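Local coordinates for mandelate racemase/muconate lactonizing protein (Alicyclobacillus acidocaldarius LAA1, PDB 3QLD) that is of unknown function but belongs to the mandelate racemase/muconate lactonizing enzyme family, which joins an enolase-type N-terminal domain to a TIM-barrel-like domain, at residues T63-V66 with M67-H71; S107-A110 with I111-V115; A354-A357 with D358-D361; R362-V365 with R366-T370. One frame throughout, in Å; residues are numbered along the deposited sequence.

Contact 1: residues T63-V66 with M67-H71; sequences TAWV and MLVHH. With SO4 (sulfate ion), chain E.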
loop_
_atom_site.group_PDB
_atom_site.type_symbol
_atom_site.label_atom_id
_atom_site.label_comp_id
_atom_site.label_asym_id
_atom_site.label_seq_id
_atom_site.Cartn_x
_atom_site.Cartn_y
_atom_site.Cartn_z
ATOM N N THR A 63 -4.491 -3.086 11.408
ATOM C CA THR A 63 -4.464 -1.814 10.744
ATOM C C THR A 63 -5.816 -1.517 10.073
ATOM O O THR A 63 -6.251 -0.365 10.096
ATOM C CB THR A 63 -3.313 -1.657 9.734
ATOM O OG1 THR A 63 -3.385 -2.693 8.757
ATOM C CG2 THR A 63 -1.917 -1.744 10.491
ATOM N N ALA A 64 -6.457 -2.561 9.545
ATOM C CA ALA A 64 -7.791 -2.377 8.958
ATOM C C ALA A 64 -8.809 -1.915 10.059
ATOM O O ALA A 64 -9.677 -1.086 9.835
ATOM C CB ALA A 64 -8.271 -3.759 8.263
ATOM N N TRP A 65 -8.680 -2.458 11.251
ATOM C CA TRP A 65 -9.604 -2.089 12.336
ATOM C C TRP A 65 -9.498 -0.598 12.597
ATOM O O TRP A 65 -10.496 0.153 12.597
ATOM C CB TRP A 65 -9.235 -2.916 13.579
ATOM C CG TRP A 65 -10.123 -2.544 14.773
ATOM C CD1 TRP A 65 -9.845 -1.636 15.807
ATOM C CD2 TRP A 65 -11.444 -3.020 14.998
ATOM N NE1 TRP A 65 -10.953 -1.555 16.660
ATOM C CE2 TRP A 65 -11.927 -2.403 16.192
ATOM C CE3 TRP A 65 -12.272 -3.945 14.310
ATOM C CZ2 TRP A 65 -13.200 -2.692 16.724
ATOM C CZ3 TRP A 65 -13.523 -4.232 14.850
ATOM C CH2 TRP A 65 -13.965 -3.615 16.036
ATOM N N VAL A 66 -8.274 -0.082 12.766
ATOM C CA VAL A 66 -8.155 1.359 13.050
ATOM C C VAL A 66 -8.462 2.243 11.882
ATOM O O VAL A 66 -8.887 3.359 12.046
ATOM C CB VAL A 66 -6.738 1.769 13.709
ATOM C CG1 VAL A 66 -6.576 1.066 15.034
ATOM C CG2 VAL A 66 -5.574 1.461 12.805
HETATM N N MSE A 67 -8.149 1.776 10.677
HETATM C CA MSE A 67 -8.522 2.472 9.460
HETATM C C MSE A 67 -10.072 2.609 9.471
HETATM O O MSE A 67 -10.602 3.698 9.201
HETATM C CB MSE A 67 -7.951 1.660 8.260
HETATM C CG MSE A 67 -8.210 2.195 6.825
HETATM SE SE MSE A 67 -7.765 4.050 6.454
HETATM C CE MSE A 67 -6.072 3.989 7.272
ATOM N N LEU A 68 -10.764 1.528 9.779
ATOM C CA LEU A 68 -12.278 1.593 9.741
ATOM C C LEU A 68 -12.843 2.534 10.813
ATOM O O LEU A 68 -13.555 3.472 10.522
ATOM C CB LEU A 68 -12.873 0.188 9.870
ATOM C CG LEU A 68 -12.682 -0.617 8.589
ATOM C CD1 LEU A 68 -12.838 -2.109 8.877
ATOM C CD2 LEU A 68 -13.645 -0.141 7.422
ATOM N N VAL A 69 -12.440 2.306 12.049
ATOM C CA VAL A 69 -12.906 3.111 13.178
ATOM C C VAL A 69 -12.575 4.572 13.067
ATOM O O VAL A 69 -13.473 5.411 13.295
ATOM C CB VAL A 69 -12.334 2.516 14.495
ATOM C CG1 VAL A 69 -12.624 3.417 15.771
ATOM C CG2 VAL A 69 -12.779 1.049 14.702
ATOM N N HIS A 70 -11.303 4.905 12.772
ATOM C CA HIS A 70 -10.869 6.276 12.945
ATOM C C HIS A 70 -10.844 7.073 11.642
ATOM O O HIS A 70 -10.673 8.295 11.702
ATOM C CB HIS A 70 -9.521 6.322 13.717
ATOM C CG HIS A 70 -9.621 5.790 15.116
ATOM N ND1 HIS A 70 -10.268 6.487 16.125
ATOM C CD2 HIS A 70 -9.194 4.630 15.678
ATOM C CE1 HIS A 70 -10.209 5.795 17.245
ATOM N NE2 HIS A 70 -9.594 4.648 17.000
ATOM N N HIS A 71 -11.029 6.422 10.482
ATOM C CA HIS A 71 -10.923 7.107 9.217
ATOM C C HIS A 71 -12.037 6.910 8.201
ATOM O O HIS A 71 -12.631 7.908 7.702
ATOM C CB HIS A 71 -9.581 6.765 8.543
ATOM C CG HIS A 71 -8.421 7.092 9.409
ATOM N ND1 HIS A 71 -7.840 8.347 9.409
ATOM C CD2 HIS A 71 -7.864 6.411 10.452
ATOM C CE1 HIS A 71 -6.890 8.387 10.343
ATOM N NE2 HIS A 71 -6.903 7.239 11.009
HETATM S S SO4 E . -9.816 1.132 19.077
HETATM O O1 SO4 E . -11.044 0.351 18.844
HETATM O O2 SO4 E . -8.827 0.961 18.010
HETATM O O3 SO4 E . -10.155 2.565 19.150
HETATM O O4 SO4 E . -9.238 0.655 20.346
#

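Contact 2: residues S107-A110 with I111-V115; sequences SVAA and IEMAV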
loop_
_atom_site.group_PDB
_atom_site.type_symbol
_atom_site.label_atom_id
_atom_site.label_comp_id
_atom_site.label_asym_id
_atom_site.label_seq_id
_atom_site.Cartn_x
_atom_site.Cartn_y
_atom_site.Cartn_z
ATOM N N SER A 107 -10.114 -2.417 3.400
ATOM C CA SER A 107 -10.948 -1.613 4.338
ATOM C C SER A 107 -12.025 -0.839 3.569
ATOM O O SER A 107 -13.230 -0.874 3.945
ATOM C CB SER A 107 -10.066 -0.655 5.173
ATOM O OG SER A 107 -9.478 -1.466 6.137
ATOM N N VAL A 108 -11.625 -0.230 2.460
ATOM C CA VAL A 108 -12.558 0.491 1.613
ATOM C C VAL A 108 -13.643 -0.472 1.123
ATOM O O VAL A 108 -14.849 -0.147 1.158
ATOM C CB VAL A 108 -11.810 1.176 0.416
ATOM C CG1 VAL A 108 -12.793 1.564 -0.688
ATOM C CG2 VAL A 108 -11.101 2.477 0.899
ATOM N N ALA A 109 -13.214 -1.635 0.671
ATOM C CA ALA A 109 -14.116 -2.650 0.124
ATOM C C ALA A 109 -15.146 -3.088 1.171
ATOM O O ALA A 109 -16.316 -3.442 0.829
ATOM C CB ALA A 109 -13.317 -3.848 -0.245
ATOM N N ALA A 110 -14.728 -3.156 2.446
ATOM C CA ALA A 110 -15.700 -3.593 3.449
ATOM C C ALA A 110 -16.886 -2.598 3.556
ATOM O O ALA A 110 -18.055 -2.999 3.671
ATOM C CB ALA A 110 -15.030 -3.902 4.802
ATOM N N ILE A 111 -16.583 -1.313 3.503
ATOM C CA ILE A 111 -17.617 -0.305 3.463
ATOM C C ILE A 111 -18.506 -0.498 2.235
ATOM O O ILE A 111 -19.746 -0.733 2.353
ATOM C CB ILE A 111 -16.988 1.090 3.461
ATOM C CG1 ILE A 111 -16.175 1.257 4.745
ATOM C CG2 ILE A 111 -18.073 2.192 3.306
ATOM C CD1 ILE A 111 -17.061 1.240 6.001
ATOM N N GLU A 112 -17.871 -0.436 1.062
ATOM C CA GLU A 112 -18.592 -0.497 -0.211
ATOM C C GLU A 112 -19.486 -1.757 -0.315
ATOM O O GLU A 112 -20.654 -1.667 -0.744
ATOM C CB GLU A 112 -17.593 -0.443 -1.346
ATOM C CG GLU A 112 -18.259 -0.169 -2.732
ATOM C CD GLU A 112 -18.338 -1.442 -3.553
ATOM O OE1 GLU A 112 -18.141 -2.608 -3.057
ATOM O OE2 GLU A 112 -18.515 -1.302 -4.774
HETATM N N MSE A 113 -18.963 -2.907 0.077
HETATM C CA MSE A 113 -19.687 -4.167 -0.069
HETATM C C MSE A 113 -20.868 -4.294 0.930
HETATM O O MSE A 113 -21.924 -4.871 0.563
HETATM C CB MSE A 113 -18.759 -5.359 0.028
HETATM C CG MSE A 113 -17.833 -5.429 -1.237
HETATM SE SE MSE A 113 -16.283 -6.592 -1.027
HETATM C CE MSE A 113 -16.914 -8.370 -1.264
ATOM N N ALA A 114 -20.705 -3.728 2.136
ATOM C CA ALA A 114 -21.811 -3.737 3.127
ATOM C C ALA A 114 -22.930 -2.835 2.571
ATOM O O ALA A 114 -24.135 -3.144 2.742
ATOM C CB ALA A 114 -21.302 -3.251 4.464
ATOM N N VAL A 115 -22.579 -1.731 1.888
ATOM C CA VAL A 115 -23.617 -0.860 1.325
ATOM C C VAL A 115 -24.408 -1.558 0.164
ATOM O O VAL A 115 -25.658 -1.481 0.095
ATOM C CB VAL A 115 -23.049 0.469 0.885
ATOM C CG1 VAL A 115 -24.108 1.343 0.215
ATOM C CG2 VAL A 115 -22.505 1.190 2.096
#

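Contact 3: residues A354-A357 with D358-D361; sequences AGVA and DWVD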
loop_
_atom_site.group_PDB
_atom_site.type_symbol
_atom_site.label_atom_id
_atom_site.label_comp_id
_atom_site.label_asym_id
_atom_site.label_seq_id
_atom_site.Cartn_x
_atom_site.Cartn_y
_atom_site.Cartn_z
ATOM N N ALA A 354 -31.049 -11.599 -1.298
ATOM C CA ALA A 354 -31.141 -10.161 -1.352
ATOM C C ALA A 354 -30.403 -9.736 -0.093
ATOM O O ALA A 354 -31.038 -9.400 0.922
ATOM C CB ALA A 354 -32.623 -9.679 -1.274
ATOM N N GLY A 355 -29.070 -9.789 -0.132
ATOM C CA GLY A 355 -28.296 -9.477 1.062
ATOM C C GLY A 355 -28.067 -10.696 1.943
ATOM O O GLY A 355 -28.927 -11.563 2.078
ATOM N N VAL A 356 -26.921 -10.745 2.623
ATOM C CA VAL A 356 -26.644 -11.872 3.500
ATOM C C VAL A 356 -27.192 -11.776 4.934
ATOM O O VAL A 356 -27.061 -12.724 5.682
ATOM C CB VAL A 356 -25.132 -12.172 3.515
ATOM C CG1 VAL A 356 -24.398 -11.095 4.313
ATOM C CG2 VAL A 356 -24.871 -13.504 4.078
ATOM N N ALA A 357 -27.798 -10.664 5.330
ATOM C CA ALA A 357 -28.189 -10.478 6.749
ATOM C C ALA A 357 -28.974 -11.640 7.347
ATOM O O ALA A 357 -28.643 -12.112 8.456
ATOM C CB ALA A 357 -28.912 -9.095 6.985
ATOM N N ASP A 358 -29.948 -12.158 6.584
ATOM C CA ASP A 358 -30.890 -13.216 7.056
ATOM C C ASP A 358 -30.241 -14.564 7.312
ATOM O O ASP A 358 -30.796 -15.387 8.042
ATOM C CB ASP A 358 -32.049 -13.422 6.066
ATOM C CG ASP A 358 -33.090 -12.311 6.164
ATOM O OD1 ASP A 358 -32.936 -11.469 7.089
ATOM O OD2 ASP A 358 -34.076 -12.285 5.356
ATOM N N TRP A 359 -29.052 -14.733 6.727
ATOM C CA TRP A 359 -28.258 -15.909 6.795
ATOM C C TRP A 359 -27.245 -15.904 7.948
ATOM O O TRP A 359 -26.687 -16.927 8.274
ATOM C CB TRP A 359 -27.498 -16.087 5.478
ATOM C CG TRP A 359 -28.337 -16.538 4.362
ATOM C CD1 TRP A 359 -29.713 -16.673 4.367
ATOM C CD2 TRP A 359 -27.902 -16.918 3.036
ATOM N NE1 TRP A 359 -30.142 -17.116 3.141
ATOM C CE2 TRP A 359 -29.067 -17.286 2.306
ATOM C CE3 TRP A 359 -26.653 -16.989 2.392
ATOM C CZ2 TRP A 359 -29.021 -17.713 0.970
ATOM C CZ3 TRP A 359 -26.609 -17.418 1.028
ATOM C CH2 TRP A 359 -27.782 -17.774 0.346
ATOM N N VAL A 360 -27.017 -14.754 8.563
ATOM C CA VAL A 360 -26.056 -14.615 9.639
ATOM C C VAL A 360 -26.524 -15.187 10.982
ATOM O O VAL A 360 -27.608 -14.826 11.483
ATOM C CB VAL A 360 -25.656 -13.133 9.811
ATOM C CG1 VAL A 360 -24.624 -13.002 10.951
ATOM C CG2 VAL A 360 -25.087 -12.553 8.498
ATOM N N ASP A 361 -25.693 -16.047 11.561
ATOM C CA ASP A 361 -25.892 -16.601 12.923
ATOM C C ASP A 361 -25.358 -15.582 13.927
ATOM O O ASP A 361 -24.131 -15.481 14.145
ATOM C CB ASP A 361 -25.211 -17.972 13.048
ATOM C CG ASP A 361 -25.455 -18.668 14.425
ATOM O OD1 ASP A 361 -25.814 -17.993 15.391
ATOM O OD2 ASP A 361 -25.252 -19.892 14.520
#

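Contact 4: residues R362-V365 with R366-T370; sequences RDAV and RRFST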
loop_
_atom_site.group_PDB
_atom_site.type_symbol
_atom_site.label_atom_id
_atom_site.label_comp_id
_atom_site.label_asym_id
_atom_site.label_seq_id
_atom_site.Cartn_x
_atom_site.Cartn_y
_atom_site.Cartn_z
ATOM N N ARG A 362 -26.294 -14.820 14.493
ATOM C CA ARG A 362 -25.981 -13.799 15.488
ATOM C C ARG A 362 -25.292 -14.373 16.696
ATOM O O ARG A 362 -24.407 -13.717 17.247
ATOM C CB ARG A 362 -27.222 -12.980 15.910
ATOM C CG ARG A 362 -28.046 -12.223 14.800
ATOM C CD ARG A 362 -27.262 -11.898 13.533
ATOM N NE ARG A 362 -27.883 -10.858 12.690
ATOM C CZ ARG A 362 -28.653 -11.114 11.626
ATOM N NH1 ARG A 362 -28.932 -12.375 11.275
ATOM N NH2 ARG A 362 -29.148 -10.110 10.906
ATOM N N ASP A 363 -25.644 -15.602 17.121
ATOM C CA ASP A 363 -24.972 -16.235 18.284
ATOM C C ASP A 363 -23.518 -16.574 18.005
ATOM O O ASP A 363 -22.666 -16.497 18.889
ATOM C CB ASP A 363 -25.626 -17.554 18.733
ATOM C CG ASP A 363 -26.996 -17.355 19.395
ATOM O OD1 ASP A 363 -27.185 -16.388 20.152
ATOM O OD2 ASP A 363 -27.893 -18.199 19.160
ATOM N N ALA A 364 -23.260 -17.048 16.789
ATOM C CA ALA A 364 -21.894 -17.360 16.413
ATOM C C ALA A 364 -21.086 -16.061 16.329
ATOM O O ALA A 364 -20.001 -15.973 16.921
ATOM C CB ALA A 364 -21.862 -18.176 15.098
ATOM N N VAL A 365 -21.637 -15.053 15.664
ATOM C CA VAL A 365 -20.932 -13.772 15.571
ATOM C C VAL A 365 -20.567 -13.295 16.982
ATOM O O VAL A 365 -19.420 -12.850 17.252
ATOM C CB VAL A 365 -21.753 -12.716 14.788
ATOM C CG1 VAL A 365 -21.156 -11.283 14.976
ATOM C CG2 VAL A 365 -21.805 -13.076 13.342
ATOM N N ARG A 366 -21.530 -13.398 17.898
ATOM C CA ARG A 366 -21.312 -12.932 19.255
ATOM C C ARG A 366 -20.272 -13.734 20.017
ATOM O O ARG A 366 -19.392 -13.131 20.673
ATOM C CB ARG A 366 -22.625 -12.887 20.014
ATOM C CG ARG A 366 -23.299 -11.563 19.878
ATOM C CD ARG A 366 -23.775 -11.082 21.293
ATOM N NE ARG A 366 -24.062 -12.227 22.189
ATOM C CZ ARG A 366 -24.232 -12.166 23.513
ATOM N NH1 ARG A 366 -24.186 -10.999 24.172
ATOM N NH2 ARG A 366 -24.469 -13.288 24.184
ATOM N N ARG A 367 -20.317 -15.070 19.900
ATOM C CA ARG A 367 -19.326 -15.910 20.593
ATOM C C ARG A 367 -17.890 -15.646 20.114
ATOM O O ARG A 367 -16.970 -15.617 20.946
ATOM C CB ARG A 367 -19.648 -17.415 20.518
ATOM C CG ARG A 367 -18.518 -18.389 21.159
ATOM C CD ARG A 367 -18.337 -18.264 22.738
ATOM N NE ARG A 367 -17.227 -19.096 23.279
ATOM C CZ ARG A 367 -15.928 -18.750 23.336
ATOM N NH1 ARG A 367 -15.497 -17.571 22.856
ATOM N NH2 ARG A 367 -15.037 -19.599 23.864
ATOM N N PHE A 368 -17.717 -15.458 18.797
ATOM C CA PHE A 368 -16.402 -15.340 18.222
ATOM C C PHE A 368 -15.823 -13.903 18.342
ATOM O O PHE A 368 -14.650 -13.693 18.001
ATOM C CB PHE A 368 -16.445 -15.789 16.748
ATOM C CG PHE A 368 -16.804 -17.249 16.555
ATOM C CD1 PHE A 368 -16.310 -18.227 17.428
ATOM C CD2 PHE A 368 -17.556 -17.660 15.444
ATOM C CE1 PHE A 368 -16.584 -19.589 17.229
ATOM C CE2 PHE A 368 -17.853 -19.018 15.222
ATOM C CZ PHE A 368 -17.366 -19.993 16.106
ATOM N N SER A 369 -16.627 -12.950 18.843
ATOM C CA SER A 369 -16.219 -11.528 18.950
ATOM C C SER A 369 -15.136 -11.231 19.994
ATOM O O SER A 369 -15.238 -11.592 21.160
ATOM C CB SER A 369 -17.437 -10.624 19.153
ATOM O OG SER A 369 -18.136 -10.428 17.921
ATOM N N THR A 370 -14.050 -10.601 19.574
ATOM C CA THR A 370 -13.015 -10.240 20.546
ATOM C C THR A 370 -13.056 -8.765 20.775
ATOM O O THR A 370 -12.405 -8.240 21.711
ATOM C CB THR A 370 -11.604 -10.581 20.097
ATOM O OG1 THR A 370 -11.316 -9.888 18.892
ATOM C CG2 THR A 370 -11.431 -12.067 19.919
#

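Contact 1: residues T63-V66 with M67-H71
W65 and V69, one helical turn apart, meet through the indole. From CB, chi1 of 178° carries CG anti to the backbone N and swings the ring out along the helix flank. CE2 lies 3.9 Å from CG2 of V69, and that methyl sits over one face of the indole, 3.9 Å from the centroid of the five-membered ring and 19° off its normal, which is CH-pi geometry. On the edge of the ring, NE1 gives a nearly straight bond (171°) to O1 of the sulfate ion, 2.9 Å away, while CD1 only grazes sulfate O2 at 3.6 Å. The backbone beneath is alpha-helical: V69 N reaches W65 O at 3.0 Å, in the i to i+4 pattern repeated from T63 to H70, and this helix, 61-80, packs on helix 105-123 within the N-terminal domain. H70 holds the same anion from the next turn, NE2 to sulfate O3 at 3.0 Å; H384 NE2, evidently in a C-terminal histidine tag, also bonds this ion, probably from the crystallisation liquor. H71 instead turns its ring edge to V66 O (CD2 to O, 3.6 Å), with ND1 and NE2 bonded to E53 and D62 of the second subunit.

Contact 2: residues S107-A110 with I111-V115
A109 and M113 (a selenomethionine) meet one turn apart on the same flank of a helix. With CG of M113 beside its own backbone N (chi1 -70°), the chain runs back along the preceding turn: CG lies 3.2 Å from A109 O, and SE comes to 4.1 Å from A109 CB. The bend at chi3 (79°) then directs CE away. A109 O is covered by this chain while it accepts the amide of M113, N to O 2.8 Å.

E112 takes a different course. Its CB rests 3.7 Å from V108 O, and the chain then bends at chi2 (-104°), which turns the carboxylate to partners mainly beyond this helix: OE1 accepts the backbone N of F277 and OE2 that of G278, at the start of helix 277-289. A negative group at that helix end would be favourably placed for the positive end of its dipole. Within its own helix, OE2 also receives a weak bond from W116 NE1.

On the face toward the sheet, A110 and A114 follow one another a turn apart, CB of A114 3.4 Å from A110 O. The same oxygen takes two bonds, from A114 N at 3.1 Å and from S46 OG of strand 43-48, which ties the helix directly to the sheet. The small methyls of both alanines touch V34 of strand 25-38, evidence of close helix-to-sheet packing. This is the alpha-plus-beta layering of the enolase-type N-terminal domain, with helix 105-123 laid on the antiparallel sheet and E112 reaching over to the second domain.

Contact 3: residues A354-A357 with D358-D361
The flat indole of W359 is carried on a root that makes the touch with V356: CB of W359 lies 3.9 Å from CG2 of V356, the two side chains crossing at about a right angle. P351 and C353 are the neighbours that the tryptophan side chain meets outside the turn. The other flat group, the carboxylate of D358, merely skirts the backbone, its OD1 4.0 Å from A357 C.

Two successive i to i+3 bonds shape the chain. W359 N binds V356 O at 3.0 Å, and V360 N binds A357 O at 3.1 Å, the latter donor standing 59° out of the carbonyl plane. V356 O is further covered by CG2 of V360 at 3.4 Å, a methyl placed beside its own backbone N with CG1 anti to that N (chi1 -179°). Upstream, G355 has a positive phi of 88°, and its backbone would press a CB against the carbonyl O of A354, which calls for glycine; V356 N is fastened to D117 OD1 of helix 105-123.

V356, A357 and V360 all rest on W45 of strand 43-48, and D361 OD1 bonds A364 N: a 3-10 turn ending in an N-cap, which delivers the chain from the barrel domain's last strand to helix 362-368.

Contact 4: residues R362-V365 with R366-T370
A364 and F368 meet one turn apart: CB of A364 touches CE2 of F368 at 4.1 Å, and CD2 of the same ring lies 3.3 Å from A364 O. That oxygen accepts F368 N at 3.0 Å, with a C=O...N angle of 168°. Beside it, S369 OG donates to V365 O at 2.8 Å, from above the carbonyl plane by 37°. The serine's chi1 of -77° brings OG back toward the preceding turn, where this hydroxyl bonds V365 O near the C-terminal end of the helix. R366 covers R362 O with its CB at 3.4 Å. Its guanidinium makes no salt bridge with D363, the OD1 to NE distance being 5.6 Å.

The second shell begins with R362, which sends NH1 to V360 O and NH2 into a salt bridge with E43. V365 packs on V335 and V360, while F368 meets Q333 and, on strand 3-15, L13 and P14. F368 and T370 also form backbone bonds to S12 and R10. The helix 362-368 passes directly into strand 369-376, with a corner at T370, and that strand pairs antiparallel with strand 3-15.

In the fold
The contacts form two touching pairs. Contacts 1 and 2 have centres 12 Å apart and join helices 61-80 and 105-123, with A64 CB 3.4 Å from S107 OG and L68 CD2 3.6 Å from S107 O. Contacts 3 and 4 follow each other along the chain and meet where V360 CG1 lies 3.7 Å from V365 CG2. Between the pairs the nearest atoms are about 8 Å apart for contacts 2 and 3, where A110 meets C48 and A357 meets W45 of strand 43-48, and about 7 Å for contacts 1 and 4, where W65 and T370 both reach R10 of strand 3-15. The sulfate ion belongs to contact 1, whose helix also faces the second subunit.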